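PDB 2FZF: hypothetical protein from Pyrococcus furiosus, which is of unknown function but belongs to the rubrerythrin family of ferritin-like proteins, whose members commonly carry a di-iron centre within a four-helix bundle. Local coordinates for residues K30-A35 with K63-L68; A43-I48 with Q94-E99; N56-E61 with R148-T153; K126-V131 with L139-A144. All coordinates share one frame; numbering follows the deposited sequence.

In the fold
From the N terminus, helix 21-44 opens two contacts. Interaction 1 joins its middle to helix 63-76 and closes the first loop; interaction 2 opens where the helix ends, at residues 43-48, and closes on the long connection at 94-99, so the two cross. Interaction 3 starts on helix 51-61, before interaction 1 has closed, and reaches helix 134-164, crossing both. Interaction 4 lies wholly within its span, joining helices 103-129 and 134-164 beside their short turn. Interactions 1 and 2 thus share helix 21-44, and interactions 3 and 4 share helix 134-164; the two groups are linked where interactions 1 and 4 touch and by the adjoining helices 51-61 and 63-76.

Interaction 1 of 4, residues K30-A35 with K63-L68; sequences KAEIGA and KKHEAL
Glu32 and Ile33 of helix 21-44 meet His65 and Glu66 of helix 63-76 in an antiparallel pair of the ferritin-like four-helix bundle; the axes of the two segments approach to 8.8 Å, 153° apart in direction. On the partly exposed side an aliphatic branch meets a carboxylate. The CG1 branch of Ile33 crosses the end of Glu66 at a slant, with Ile33 CD1 3.4 Å from Glu66 OE2. A branched aliphatic chain suits this seam, since it can pack against the carboxylate while Glu66 OE2 keeps a salt bridge to Arg70. With CG anti to the backbone N (chi1 -165°) and the chain extended beyond it, Glu66 spans the gap to Ile33.

The polar part faces the core. The side chains of Glu32 and His65 both start toward the opposite helix, and the carboxylate and ring planes are 55° apart. Tyr124 hydrogen-bonds Glu32 OE2, giving the buried acid a polar partner. Glu62 and Glu147 also gather here, and Glu62 with His65 makes a Glu-X-X-His pattern; this is consistent with the di-iron site of rubrerythrins. Below these polar ends, Glu32 CG packs against the backbone of the partner helix, 4.1 Å from Glu66 N.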
loop_
_atom_site.group_PDB
_atom_site.type_symbol
_atom_site.label_atom_id
_atom_site.label_comp_id
_atom_site.label_asym_id
_atom_site.label_seq_id
_atom_site.Cartn_x
_atom_site.Cartn_y
_atom_site.Cartn_z
ATOM N N LYS A 30 20.556 -3.441 -6.366
ATOM C CA LYS A 30 21.037 -4.285 -5.292
ATOM C C LYS A 30 20.005 -4.387 -4.195
ATOM O O LYS A 30 19.758 -5.465 -3.658
ATOM C CB LYS A 30 22.345 -3.718 -4.722
ATOM C CG LYS A 30 23.163 -4.680 -3.867
ATOM C CD LYS A 30 24.595 -4.162 -3.660
ATOM C CE LYS A 30 25.504 -5.206 -2.953
ATOM N NZ LYS A 30 26.966 -4.827 -2.951
ATOM N N ALA A 31 19.392 -3.260 -3.852
ATOM C CA ALA A 31 18.391 -3.251 -2.779
ATOM C C ALA A 31 17.177 -4.081 -3.155
ATOM O O ALA A 31 16.659 -4.856 -2.345
ATOM C CB ALA A 31 17.971 -1.827 -2.466
ATOM N N GLU A 32 16.729 -3.912 -4.390
ATOM C CA GLU A 32 15.574 -4.635 -4.859
ATOM C C GLU A 32 15.850 -6.130 -4.970
ATOM O O GLU A 32 14.954 -6.956 -4.820
ATOM C CB GLU A 32 15.137 -4.081 -6.205
ATOM C CG GLU A 32 13.676 -3.675 -6.218
ATOM C CD GLU A 32 13.394 -2.379 -5.474
ATOM O OE1 GLU A 32 12.205 -2.139 -5.142
ATOM O OE2 GLU A 32 14.343 -1.600 -5.233
ATOM N N ILE A 33 17.094 -6.489 -5.226
ATOM C CA ILE A 33 17.414 -7.888 -5.348
ATOM C C ILE A 33 17.328 -8.571 -3.996
ATOM O O ILE A 33 16.712 -9.632 -3.851
ATOM C CB ILE A 33 18.801 -8.052 -5.953
ATOM C CG1 ILE A 33 18.737 -7.624 -7.405
ATOM C CG2 ILE A 33 19.289 -9.476 -5.807
ATOM C CD1 ILE A 33 20.042 -7.635 -8.120
ATOM N N GLY A 34 17.938 -7.941 -3.004
ATOM C CA GLY A 34 17.947 -8.494 -1.665
ATOM C C GLY A 34 16.587 -8.463 -1.011
ATOM O O GLY A 34 16.282 -9.299 -0.159
ATOM N N ALA A 35 15.778 -7.488 -1.408
ATOM C CA ALA A 35 14.428 -7.335 -0.888
ATOM C C ALA A 35 13.607 -8.545 -1.305
ATOM O O ALA A 35 13.082 -9.274 -0.467
ATOM C CB ALA A 35 13.815 -6.068 -1.435
ATOM N N LYS A 63 8.787 -7.777 -7.675
ATOM C CA LYS A 63 9.646 -8.624 -8.514
ATOM C C LYS A 63 10.028 -7.895 -9.789
ATOM O O LYS A 63 11.143 -8.039 -10.291
ATOM C CB LYS A 63 8.937 -9.936 -8.879
ATOM C CG LYS A 63 8.869 -10.949 -7.747
ATOM C CD LYS A 63 7.893 -12.092 -8.053
ATOM C CE LYS A 63 7.646 -12.959 -6.806
ATOM N NZ LYS A 63 6.409 -13.790 -6.889
ATOM N N LYS A 64 9.094 -7.104 -10.302
ATOM C CA LYS A 64 9.320 -6.357 -11.521
ATOM C C LYS A 64 10.195 -5.124 -11.329
ATOM O O LYS A 64 10.620 -4.520 -12.310
ATOM C CB LYS A 64 7.981 -5.935 -12.117
ATOM C CG LYS A 64 7.232 -4.942 -11.254
ATOM C CD LYS A 64 5.967 -4.448 -11.920
ATOM C CE LYS A 64 5.574 -3.093 -11.349
ATOM N NZ LYS A 64 5.478 -3.089 -9.847
ATOM N N HIS A 65 10.463 -4.744 -10.082
ATOM C CA HIS A 65 11.282 -3.559 -9.808
ATOM C C HIS A 65 12.704 -3.696 -10.354
ATOM O O HIS A 65 13.257 -2.763 -10.938
ATOM C CB HIS A 65 11.367 -3.290 -8.302
ATOM C CG HIS A 65 10.104 -2.760 -7.690
ATOM N ND1 HIS A 65 8.940 -2.576 -8.409
ATOM C CD2 HIS A 65 9.825 -2.379 -6.421
ATOM C CE1 HIS A 65 8.000 -2.108 -7.606
ATOM N NE2 HIS A 65 8.511 -1.979 -6.395
ATOM N N GLU A 66 13.300 -4.864 -10.151
ATOM C CA GLU A 66 14.656 -5.099 -10.603
ATOM C C GLU A 66 14.774 -4.950 -12.100
ATOM O O GLU A 66 15.565 -4.151 -12.594
ATOM C CB GLU A 66 15.105 -6.496 -10.217
ATOM C CG GLU A 66 16.587 -6.670 -10.342
ATOM C CD GLU A 66 17.024 -8.093 -10.152
ATOM O OE1 GLU A 66 16.353 -8.838 -9.397
ATOM O OE2 GLU A 66 18.059 -8.457 -10.749
ATOM N N ALA A 67 13.985 -5.734 -12.826
ATOM C CA ALA A 67 14.005 -5.686 -14.280
ATOM C C ALA A 67 13.707 -4.271 -14.772
ATOM O O ALA A 67 14.245 -3.851 -15.793
ATOM C CB ALA A 67 12.998 -6.681 -14.854
ATOM N N LEU A 68 12.859 -3.534 -14.053
ATOM C CA LEU A 68 12.531 -2.168 -14.453
ATOM C C LEU A 68 13.735 -1.242 -14.328
ATOM O O LEU A 68 13.983 -0.397 -15.192
ATOM C CB LEU A 68 11.379 -1.601 -13.609
ATOM C CG LEU A 68 9.959 -2.146 -13.858
ATOM C CD1 LEU A 68 8.950 -1.213 -13.202
ATOM C CD2 LEU A 68 9.671 -2.244 -15.358
#

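Interaction 2 of 4, residues A43-I48 with Q94-E99; sequences AEKIKI and QPVARE
Lys45 reaches across to the backbone of Val96 and Ala97, and its side chain carries nearly the whole contact. The polar part is one hydrogen bond, from Lys45 NZ to Ala97 O at 2.8 Å. The ammonium group stands above the carbonyl plane, 60° out of it, with a C=O...N angle of 115°, so it approaches well away from the direction of the carbonyl lone pairs. Lysine suits such a place: its long chain crosses the gap, and its ammonium can donate in many directions, so a carbonyl approached from above its plane still serves. Glu99 OE2, 6.1 Å from Lys45 NZ, does not touch it but may add a weak long-range attraction.

Lys45 is the first residue to leave helical geometry after helix 21-44, while 94-99 belongs to the long connection that leads from helix 63-76 to helix 103-129, a crossover of the kind found in ferritin-like bundles. The contact therefore holds that connection against a helix end. Lys52 adds a second grip on this end by donating a hydrogen bond to Ala43 O.

The apolar part is the lysine's own stem. It runs extended as far as CE and then bends at chi4 (-67°), which swings NZ toward Ala97. Lys45 CD lies 4.2 Å from Val96 CG1. Val96, a compact branched residue, turns inward and also packs on Phe38 and Ser41 of helix 21-44 and Leu109 of helix 103-129.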
loop_
_atom_site.group_PDB
_atom_site.type_symbol
_atom_site.label_atom_id
_atom_site.label_comp_id
_atom_site.label_asym_id
_atom_site.label_seq_id
_atom_site.Cartn_x
_atom_site.Cartn_y
_atom_site.Cartn_z
ATOM N N ALA A 43 7.861 -14.961 3.863
ATOM C CA ALA A 43 6.607 -15.671 3.639
ATOM C C ALA A 43 6.806 -17.151 3.904
ATOM O O ALA A 43 6.016 -17.774 4.605
ATOM C CB ALA A 43 6.117 -15.450 2.217
ATOM N N GLU A 44 7.878 -17.688 3.330
ATOM C CA GLU A 44 8.252 -19.088 3.455
ATOM C C GLU A 44 8.131 -19.567 4.897
ATOM O O GLU A 44 7.713 -20.692 5.179
ATOM C CB GLU A 44 9.699 -19.274 2.990
ATOM C CG GLU A 44 9.902 -20.324 1.912
ATOM C CD GLU A 44 9.816 -19.761 0.505
ATOM O OE1 GLU A 44 8.776 -19.148 0.158
ATOM O OE2 GLU A 44 10.801 -19.929 -0.257
ATOM N N LYS A 45 8.512 -18.694 5.811
ATOM C CA LYS A 45 8.482 -19.004 7.223
ATOM C C LYS A 45 7.460 -18.094 7.879
ATOM O O LYS A 45 7.753 -16.937 8.153
ATOM C CB LYS A 45 9.876 -18.753 7.802
ATOM C CG LYS A 45 10.997 -19.415 7.000
ATOM C CD LYS A 45 12.367 -19.004 7.512
ATOM C CE LYS A 45 13.503 -19.698 6.762
ATOM N NZ LYS A 45 13.570 -21.168 7.003
ATOM N N ILE A 46 6.251 -18.588 8.112
ATOM C CA ILE A 46 5.237 -17.750 8.741
ATOM C C ILE A 46 4.169 -18.583 9.435
ATOM O O ILE A 46 3.828 -18.328 10.593
ATOM C CB ILE A 46 4.569 -16.791 7.716
ATOM C CG1 ILE A 46 5.490 -15.597 7.416
ATOM C CG2 ILE A 46 3.255 -16.270 8.257
ATOM C CD1 ILE A 46 5.733 -14.670 8.585
ATOM N N LYS A 47 3.640 -19.583 8.741
ATOM C CA LYS A 47 2.618 -20.437 9.334
ATOM C C LYS A 47 1.394 -19.623 9.730
ATOM O O LYS A 47 0.628 -20.029 10.600
ATOM C CB LYS A 47 3.177 -21.161 10.568
ATOM C CG LYS A 47 4.082 -22.350 10.255
ATOM C CD LYS A 47 5.430 -21.910 9.678
ATOM C CE LYS A 47 5.735 -22.525 8.294
ATOM N NZ LYS A 47 4.827 -22.129 7.159
ATOM N N ILE A 48 1.218 -18.471 9.091
ATOM C CA ILE A 48 0.080 -17.611 9.375
ATOM C C ILE A 48 -0.674 -17.332 8.089
ATOM O O ILE A 48 -0.423 -16.339 7.409
ATOM C CB ILE A 48 0.523 -16.288 10.001
ATOM C CG1 ILE A 48 1.323 -16.575 11.273
ATOM C CG2 ILE A 48 -0.692 -15.419 10.302
ATOM C CD1 ILE A 48 1.691 -15.348 12.086
ATOM N N GLN A 94 18.582 -9.102 4.854
ATOM C CA GLN A 94 19.211 -10.380 4.539
ATOM C C GLN A 94 18.106 -11.430 4.471
ATOM O O GLN A 94 17.077 -11.290 5.133
ATOM C CB GLN A 94 20.237 -10.750 5.618
ATOM C CG GLN A 94 21.705 -10.605 5.189
ATOM C CD GLN A 94 22.028 -9.244 4.588
ATOM O OE1 GLN A 94 21.728 -8.201 5.175
ATOM N NE2 GLN A 94 22.656 -9.250 3.415
ATOM N N PRO A 95 18.288 -12.482 3.647
ATOM C CA PRO A 95 17.262 -13.529 3.536
ATOM C C PRO A 95 17.055 -14.277 4.858
ATOM O O PRO A 95 18.017 -14.610 5.552
ATOM C CB PRO A 95 17.793 -14.418 2.407
ATOM C CG PRO A 95 19.277 -14.191 2.452
ATOM C CD PRO A 95 19.408 -12.730 2.725
ATOM N N VAL A 96 15.796 -14.521 5.214
ATOM C CA VAL A 96 15.482 -15.208 6.466
ATOM C C VAL A 96 15.591 -16.713 6.298
ATOM O O VAL A 96 14.801 -17.324 5.577
ATOM C CB VAL A 96 14.058 -14.876 6.954
ATOM C CG1 VAL A 96 13.936 -15.185 8.441
ATOM C CG2 VAL A 96 13.728 -13.426 6.654
ATOM N N ALA A 97 16.570 -17.310 6.970
ATOM C CA ALA A 97 16.781 -18.749 6.878
ATOM C C ALA A 97 16.404 -19.510 8.156
ATOM O O ALA A 97 16.081 -20.696 8.096
ATOM C CB ALA A 97 18.230 -19.033 6.497
ATOM N N ARG A 98 16.435 -18.823 9.299
ATOM C CA ARG A 98 16.095 -19.420 10.595
ATOM C C ARG A 98 14.594 -19.653 10.785
ATOM O O ARG A 98 13.773 -19.187 9.996
ATOM C CB ARG A 98 16.611 -18.539 11.740
ATOM C CG ARG A 98 16.150 -17.076 11.709
ATOM C CD ARG A 98 16.714 -16.317 12.915
ATOM N NE ARG A 98 16.904 -14.873 12.687
ATOM C CZ ARG A 98 16.037 -13.916 13.018
ATOM N NH1 ARG A 98 16.331 -12.648 12.761
ATOM N NH2 ARG A 98 14.887 -14.215 13.612
ATOM N N GLU A 99 14.233 -20.372 11.841
ATOM C CA GLU A 99 12.829 -20.640 12.108
ATOM C C GLU A 99 12.288 -19.629 13.119
ATOM O O GLU A 99 12.924 -19.339 14.133
ATOM C CB GLU A 99 12.659 -22.075 12.621
ATOM C CG GLU A 99 13.327 -23.131 11.722
ATOM C CD GLU A 99 13.089 -24.567 12.187
ATOM O OE1 GLU A 99 13.338 -24.859 13.382
ATOM O OE2 GLU A 99 12.665 -25.405 11.351
#

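Interaction 3 of 4, residues N56-E61 with R148-T153; sequences NWLAEE and RGHYYT
Trp57 meets His150 with the far corner of its indole: Trp57 CZ3 comes to the edge of the imidazole, near its plane, 4.4 Å from His150 CE1. A large ring suits this position because it also stacks on Trp57 of the second subunit, so one side chain serves both the bundle and the dimer.

Leu58 follows, turned toward helix 134-164. It lays a methyl over the imidazole face in a CH-pi contact, with Leu58 CD2 4.3 Å from the centroid of the His150 ring and 20° off its normal. Its CG stands anti to the backbone N (chi1 -157°), which carries that branch over the ring. The axes of the two segments run almost antiparallel, at 170°, inside the ferritin-like four-helix bundle. They approach no closer than 11.5 Å, a wide spacing filled by the leucine and the two rings. Glu117 of helix 103-129 touches His150; the pairing of this histidine with an acid is consistent with the metal-binding residues of rubrerythrins. With the imidazole cut back to an alanine, Leu58 would probably lose the face it covers and Trp57 the edge it meets, leaving a gap between the helices.

Glu61 touches with its aliphatic stem, Glu61 CB lying 3.8 Å from His150 CE1. The chain bends at chi2, and Glu61 CG sits 3.4 Å above one face of the Trp57 ring, offset toward the rim.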
loop_
_atom_site.group_PDB
_atom_site.type_symbol
_atom_site.label_atom_id
_atom_site.label_comp_id
_atom_site.label_asym_id
_atom_site.label_seq_id
_atom_site.Cartn_x
_atom_site.Cartn_y
_atom_site.Cartn_z
ATOM N N ASN A 56 3.436 -12.380 0.612
ATOM C CA ASN A 56 3.638 -12.992 -0.695
ATOM C C ASN A 56 3.219 -12.066 -1.846
ATOM O O ASN A 56 3.903 -11.991 -2.869
ATOM C CB ASN A 56 2.881 -14.323 -0.782
ATOM C CG ASN A 56 3.759 -15.523 -0.415
ATOM O OD1 ASN A 56 4.901 -15.632 -0.880
ATOM N ND2 ASN A 56 3.223 -16.434 0.401
ATOM N N TRP A 57 2.104 -11.359 -1.684
ATOM C CA TRP A 57 1.639 -10.447 -2.724
ATOM C C TRP A 57 2.631 -9.306 -2.856
ATOM O O TRP A 57 2.889 -8.795 -3.946
ATOM C CB TRP A 57 0.268 -9.869 -2.373
ATOM C CG TRP A 57 -0.200 -8.847 -3.374
ATOM C CD1 TRP A 57 -0.741 -9.089 -4.609
ATOM C CD2 TRP A 57 -0.113 -7.421 -3.249
ATOM N NE1 TRP A 57 -0.992 -7.901 -5.259
ATOM C CE2 TRP A 57 -0.616 -6.863 -4.448
ATOM C CE3 TRP A 57 0.346 -6.559 -2.242
ATOM C CZ2 TRP A 57 -0.676 -5.481 -4.667
ATOM C CZ3 TRP A 57 0.287 -5.179 -2.460
ATOM C CH2 TRP A 57 -0.221 -4.657 -3.664
ATOM N N LEU A 58 3.183 -8.912 -1.720
ATOM C CA LEU A 58 4.145 -7.832 -1.661
ATOM C C LEU A 58 5.441 -8.254 -2.354
ATOM O O LEU A 58 6.084 -7.448 -3.022
ATOM C CB LEU A 58 4.386 -7.484 -0.195
ATOM C CG LEU A 58 4.907 -6.117 0.207
ATOM C CD1 LEU A 58 4.776 -5.990 1.707
ATOM C CD2 LEU A 58 6.345 -5.950 -0.230
ATOM N N ALA A 59 5.820 -9.517 -2.204
ATOM C CA ALA A 59 7.042 -10.020 -2.834
ATOM C C ALA A 59 6.928 -10.022 -4.359
ATOM O O ALA A 59 7.885 -9.694 -5.067
ATOM C CB ALA A 59 7.343 -11.430 -2.340
ATOM N N GLU A 60 5.747 -10.400 -4.846
ATOM C CA GLU A 60 5.463 -10.466 -6.275
ATOM C C GLU A 60 5.494 -9.080 -6.882
ATOM O O GLU A 60 6.152 -8.839 -7.897
ATOM C CB GLU A 60 4.094 -11.113 -6.509
ATOM C CG GLU A 60 4.004 -12.531 -5.960
ATOM C CD GLU A 60 2.750 -13.272 -6.388
ATOM O OE1 GLU A 60 2.538 -13.427 -7.614
ATOM O OE2 GLU A 60 1.983 -13.709 -5.497
ATOM N N GLU A 61 4.768 -8.172 -6.245
ATOM C CA GLU A 61 4.701 -6.787 -6.684
ATOM C C GLU A 61 6.094 -6.213 -6.939
ATOM O O GLU A 61 6.324 -5.580 -7.964
ATOM C CB GLU A 61 3.985 -5.952 -5.625
ATOM C CG GLU A 61 2.487 -5.872 -5.804
ATOM C CD GLU A 61 2.108 -4.946 -6.939
ATOM O OE1 GLU A 61 0.900 -4.632 -7.081
ATOM O OE2 GLU A 61 3.023 -4.529 -7.691
ATOM N N ARG A 148 6.100 3.429 -1.083
ATOM C CA ARG A 148 5.388 4.166 -0.055
ATOM C C ARG A 148 4.159 3.337 0.343
ATOM O O ARG A 148 3.821 3.246 1.518
ATOM C CB ARG A 148 4.974 5.526 -0.621
ATOM C CG ARG A 148 4.405 6.518 0.374
ATOM C CD ARG A 148 5.453 7.054 1.341
ATOM N NE ARG A 148 4.866 8.074 2.217
ATOM C CZ ARG A 148 4.444 9.270 1.802
ATOM N NH1 ARG A 148 4.556 9.602 0.518
ATOM N NH2 ARG A 148 3.884 10.120 2.660
ATOM N N GLY A 149 3.505 2.733 -0.651
ATOM C CA GLY A 149 2.336 1.910 -0.396
ATOM C C GLY A 149 2.658 0.628 0.353
ATOM O O GLY A 149 1.887 0.200 1.216
ATOM N N HIS A 150 3.792 0.009 0.025
ATOM C CA HIS A 150 4.207 -1.220 0.694
ATOM C C HIS A 150 4.525 -0.890 2.158
ATOM O O HIS A 150 4.306 -1.708 3.050
ATOM C CB HIS A 150 5.431 -1.823 -0.003
ATOM C CG HIS A 150 5.179 -2.242 -1.422
ATOM N ND1 HIS A 150 4.010 -2.859 -1.824
ATOM C CD2 HIS A 150 5.956 -2.159 -2.530
ATOM C CE1 HIS A 150 4.079 -3.137 -3.115
ATOM N NE2 HIS A 150 5.249 -2.722 -3.568
ATOM N N TYR A 151 5.020 0.325 2.389
ATOM C CA TYR A 151 5.349 0.796 3.726
ATOM C C TYR A 151 4.106 0.843 4.612
ATOM O O TYR A 151 4.124 0.365 5.751
ATOM C CB TYR A 151 5.977 2.193 3.672
ATOM C CG TYR A 151 6.066 2.867 5.026
ATOM C CD1 TYR A 151 6.923 2.376 6.019
ATOM C CD2 TYR A 151 5.253 3.960 5.341
ATOM C CE1 TYR A 151 6.964 2.957 7.294
ATOM C CE2 TYR A 151 5.286 4.545 6.613
ATOM C CZ TYR A 151 6.141 4.038 7.578
ATOM O OH TYR A 151 6.180 4.608 8.832
ATOM N N TYR A 152 3.025 1.419 4.098
ATOM C CA TYR A 152 1.793 1.515 4.879
ATOM C C TYR A 152 1.155 0.139 5.079
ATOM O O TYR A 152 0.671 -0.183 6.177
ATOM C CB TYR A 152 0.811 2.487 4.214
ATOM C CG TYR A 152 1.158 3.948 4.465
ATOM C CD1 TYR A 152 1.168 4.472 5.765
ATOM C CD2 TYR A 152 1.497 4.802 3.413
ATOM C CE1 TYR A 152 1.508 5.810 6.007
ATOM C CE2 TYR A 152 1.841 6.142 3.648
ATOM C CZ TYR A 152 1.842 6.633 4.947
ATOM O OH TYR A 152 2.170 7.938 5.182
ATOM N N THR A 153 1.172 -0.686 4.036
ATOM C CA THR A 153 0.611 -2.023 4.156
ATOM C C THR A 153 1.376 -2.744 5.264
ATOM O O THR A 153 0.776 -3.362 6.139
ATOM C CB THR A 153 0.750 -2.825 2.835
ATOM O OG1 THR A 153 0.122 -2.105 1.771
ATOM C CG2 THR A 153 0.098 -4.193 2.958
#

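Interaction 4 of 4, residues K126-V131 with L139-A144; sequences KLEEMV and LMRYLA
Arg141 meets Glu128 at the edge of its guanidinium, where Glu128 OE1 lies in the plane and the carboxylate is turned 40° from it. The resulting salt bridge contains a weak hydrogen bond, Arg141 NH2 to Glu128 OE1 at 3.4 Å, fairly straight at 157°. The other oxygen rests on the arginine's stem, Glu128 OE2 lying 3.2 Å from Arg141 CD. Glu128 has CG anti to the backbone N (chi1 167°) and stays extended, which carries its acid across to that stem. A lysine in place of Glu128 would probably leave Arg141 without this opposite charge and set two cations side by side.

Beneath the ion pair the packing is apolar. Met140, bent at chi2 and chi3, lays its stem against the partner backbone, with Met140 CG 3.4 Å from Glu128 N. Its methyl then meets Leu127, where Met140 CE is 3.5 Å from Leu127 CD2. A flexible thioether can follow both surfaces.

The contact lies at the turn end of an antiparallel helical hairpin, helix 103-129 turning through a short loop into helix 134-164. Leu127 also packs on Leu24 and Leu25 of helix 21-44, Met140 on Leu69 of helix 63-76, and Arg141 on Glu159 of the second subunit.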
loop_
_atom_site.group_PDB
_atom_site.type_symbol
_atom_site.label_atom_id
_atom_site.label_comp_id
_atom_site.label_asym_id
_atom_site.label_seq_id
_atom_site.Cartn_x
_atom_site.Cartn_y
_atom_site.Cartn_z
ATOM N N LYS A 126 14.157 11.075 -4.233
ATOM C CA LYS A 126 15.326 11.890 -4.502
ATOM C C LYS A 126 15.848 11.594 -5.899
ATOM O O LYS A 126 16.077 12.509 -6.691
ATOM C CB LYS A 126 16.431 11.634 -3.470
ATOM C CG LYS A 126 17.775 12.310 -3.824
ATOM C CD LYS A 126 17.635 13.821 -4.143
ATOM C CE LYS A 126 18.892 14.393 -4.820
ATOM N NZ LYS A 126 20.131 14.222 -3.997
ATOM N N LEU A 127 16.027 10.312 -6.200
ATOM C CA LEU A 127 16.526 9.890 -7.503
ATOM C C LEU A 127 15.652 10.500 -8.585
ATOM O O LEU A 127 16.106 10.760 -9.700
ATOM C CB LEU A 127 16.505 8.366 -7.604
ATOM C CG LEU A 127 17.786 7.686 -8.094
ATOM C CD1 LEU A 127 18.949 8.081 -7.203
ATOM C CD2 LEU A 127 17.607 6.180 -8.084
ATOM N N GLU A 128 14.389 10.731 -8.246
ATOM C CA GLU A 128 13.458 11.324 -9.194
ATOM C C GLU A 128 13.892 12.723 -9.582
ATOM O O GLU A 128 13.804 13.117 -10.748
ATOM C CB GLU A 128 12.062 11.405 -8.599
ATOM C CG GLU A 128 11.152 12.294 -9.419
ATOM C CD GLU A 128 9.770 12.385 -8.849
ATOM O OE1 GLU A 128 9.645 12.672 -7.636
ATOM O OE2 GLU A 128 8.809 12.174 -9.616
ATOM N N GLU A 129 14.337 13.479 -8.585
ATOM C CA GLU A 129 14.781 14.843 -8.806
ATOM C C GLU A 129 16.220 14.880 -9.303
ATOM O O GLU A 129 16.582 15.774 -10.068
ATOM C CB GLU A 129 14.656 15.648 -7.512
ATOM C CG GLU A 129 13.262 15.610 -6.868
ATOM C CD GLU A 129 12.141 16.127 -7.777
ATOM O OE1 GLU A 129 10.993 16.250 -7.284
ATOM O OE2 GLU A 129 12.397 16.403 -8.975
ATOM N N MET A 130 17.026 13.903 -8.875
ATOM C CA MET A 130 18.441 13.801 -9.251
ATOM C C MET A 130 18.603 13.253 -10.684
ATOM O O MET A 130 19.696 12.858 -11.090
ATOM C CB MET A 130 19.192 12.929 -8.204
ATOM C CG MET A 130 20.739 13.052 -8.179
ATOM S SD MET A 130 21.590 12.792 -6.574
ATOM C CE MET A 130 21.806 14.463 -6.026
ATOM N N VAL A 131 17.510 13.253 -11.450
ATOM C CA VAL A 131 17.518 12.783 -12.845
ATOM C C VAL A 131 16.613 13.674 -13.708
ATOM O O VAL A 131 15.656 14.261 -13.203
ATOM C CB VAL A 131 17.021 11.311 -12.963
ATOM C CG1 VAL A 131 15.533 11.224 -12.680
ATOM C CG2 VAL A 131 17.319 10.771 -14.345
ATOM N N LEU A 139 9.209 6.975 -13.783
ATOM C CA LEU A 139 9.537 5.638 -13.299
ATOM C C LEU A 139 9.922 5.719 -11.825
ATOM O O LEU A 139 9.570 4.850 -11.026
ATOM C CB LEU A 139 10.714 5.052 -14.088
ATOM C CG LEU A 139 10.419 4.167 -15.298
ATOM C CD1 LEU A 139 9.752 2.889 -14.817
ATOM C CD2 LEU A 139 9.534 4.908 -16.296
ATOM N N MET A 140 10.658 6.766 -11.473
ATOM C CA MET A 140 11.102 6.961 -10.097
ATOM C C MET A 140 9.911 7.203 -9.191
ATOM O O MET A 140 9.808 6.606 -8.123
ATOM C CB MET A 140 12.071 8.134 -10.023
ATOM C CG MET A 140 13.477 7.728 -9.651
ATOM S SD MET A 140 14.137 6.480 -10.752
ATOM C CE MET A 140 14.598 5.218 -9.612
ATOM N N ARG A 141 9.016 8.076 -9.643
ATOM C CA ARG A 141 7.797 8.425 -8.923
ATOM C C ARG A 141 6.936 7.165 -8.732
ATOM O O ARG A 141 6.436 6.903 -7.639
ATOM C CB ARG A 141 7.032 9.485 -9.729
ATOM C CG ARG A 141 5.853 10.135 -9.015
ATOM C CD ARG A 141 6.316 11.030 -7.877
ATOM N NE ARG A 141 5.219 11.770 -7.255
ATOM C CZ ARG A 141 5.388 12.839 -6.478
ATOM N NH1 ARG A 141 4.339 13.453 -5.951
ATOM N NH2 ARG A 141 6.604 13.306 -6.234
ATOM N N TYR A 142 6.773 6.389 -9.801
ATOM C CA TYR A 142 5.991 5.153 -9.750
ATOM C C TYR A 142 6.584 4.183 -8.728
ATOM O O TYR A 142 5.859 3.586 -7.933
ATOM C CB TYR A 142 5.962 4.499 -11.141
ATOM C CG TYR A 142 5.373 3.101 -11.170
ATOM C CD1 TYR A 142 6.182 1.974 -10.985
ATOM C CD2 TYR A 142 3.999 2.905 -11.340
ATOM C CE1 TYR A 142 5.638 0.689 -10.966
ATOM C CE2 TYR A 142 3.442 1.628 -11.321
ATOM C CZ TYR A 142 4.265 0.523 -11.133
ATOM O OH TYR A 142 3.715 -0.739 -11.094
ATOM N N LEU A 143 7.909 4.037 -8.769
ATOM C CA LEU A 143 8.626 3.162 -7.857
ATOM C C LEU A 143 8.471 3.658 -6.402
ATOM O O LEU A 143 8.171 2.868 -5.494
ATOM C CB LEU A 143 10.108 3.081 -8.266
ATOM C CG LEU A 143 10.456 2.285 -9.535
ATOM C CD1 LEU A 143 11.886 2.578 -9.976
ATOM C CD2 LEU A 143 10.275 0.803 -9.275
ATOM N N ALA A 144 8.654 4.962 -6.194
ATOM C CA ALA A 144 8.505 5.568 -4.875
ATOM C C ALA A 144 7.092 5.396 -4.277
ATOM O O ALA A 144 6.949 5.055 -3.098
ATOM C CB ALA A 144 8.855 7.048 -4.940
#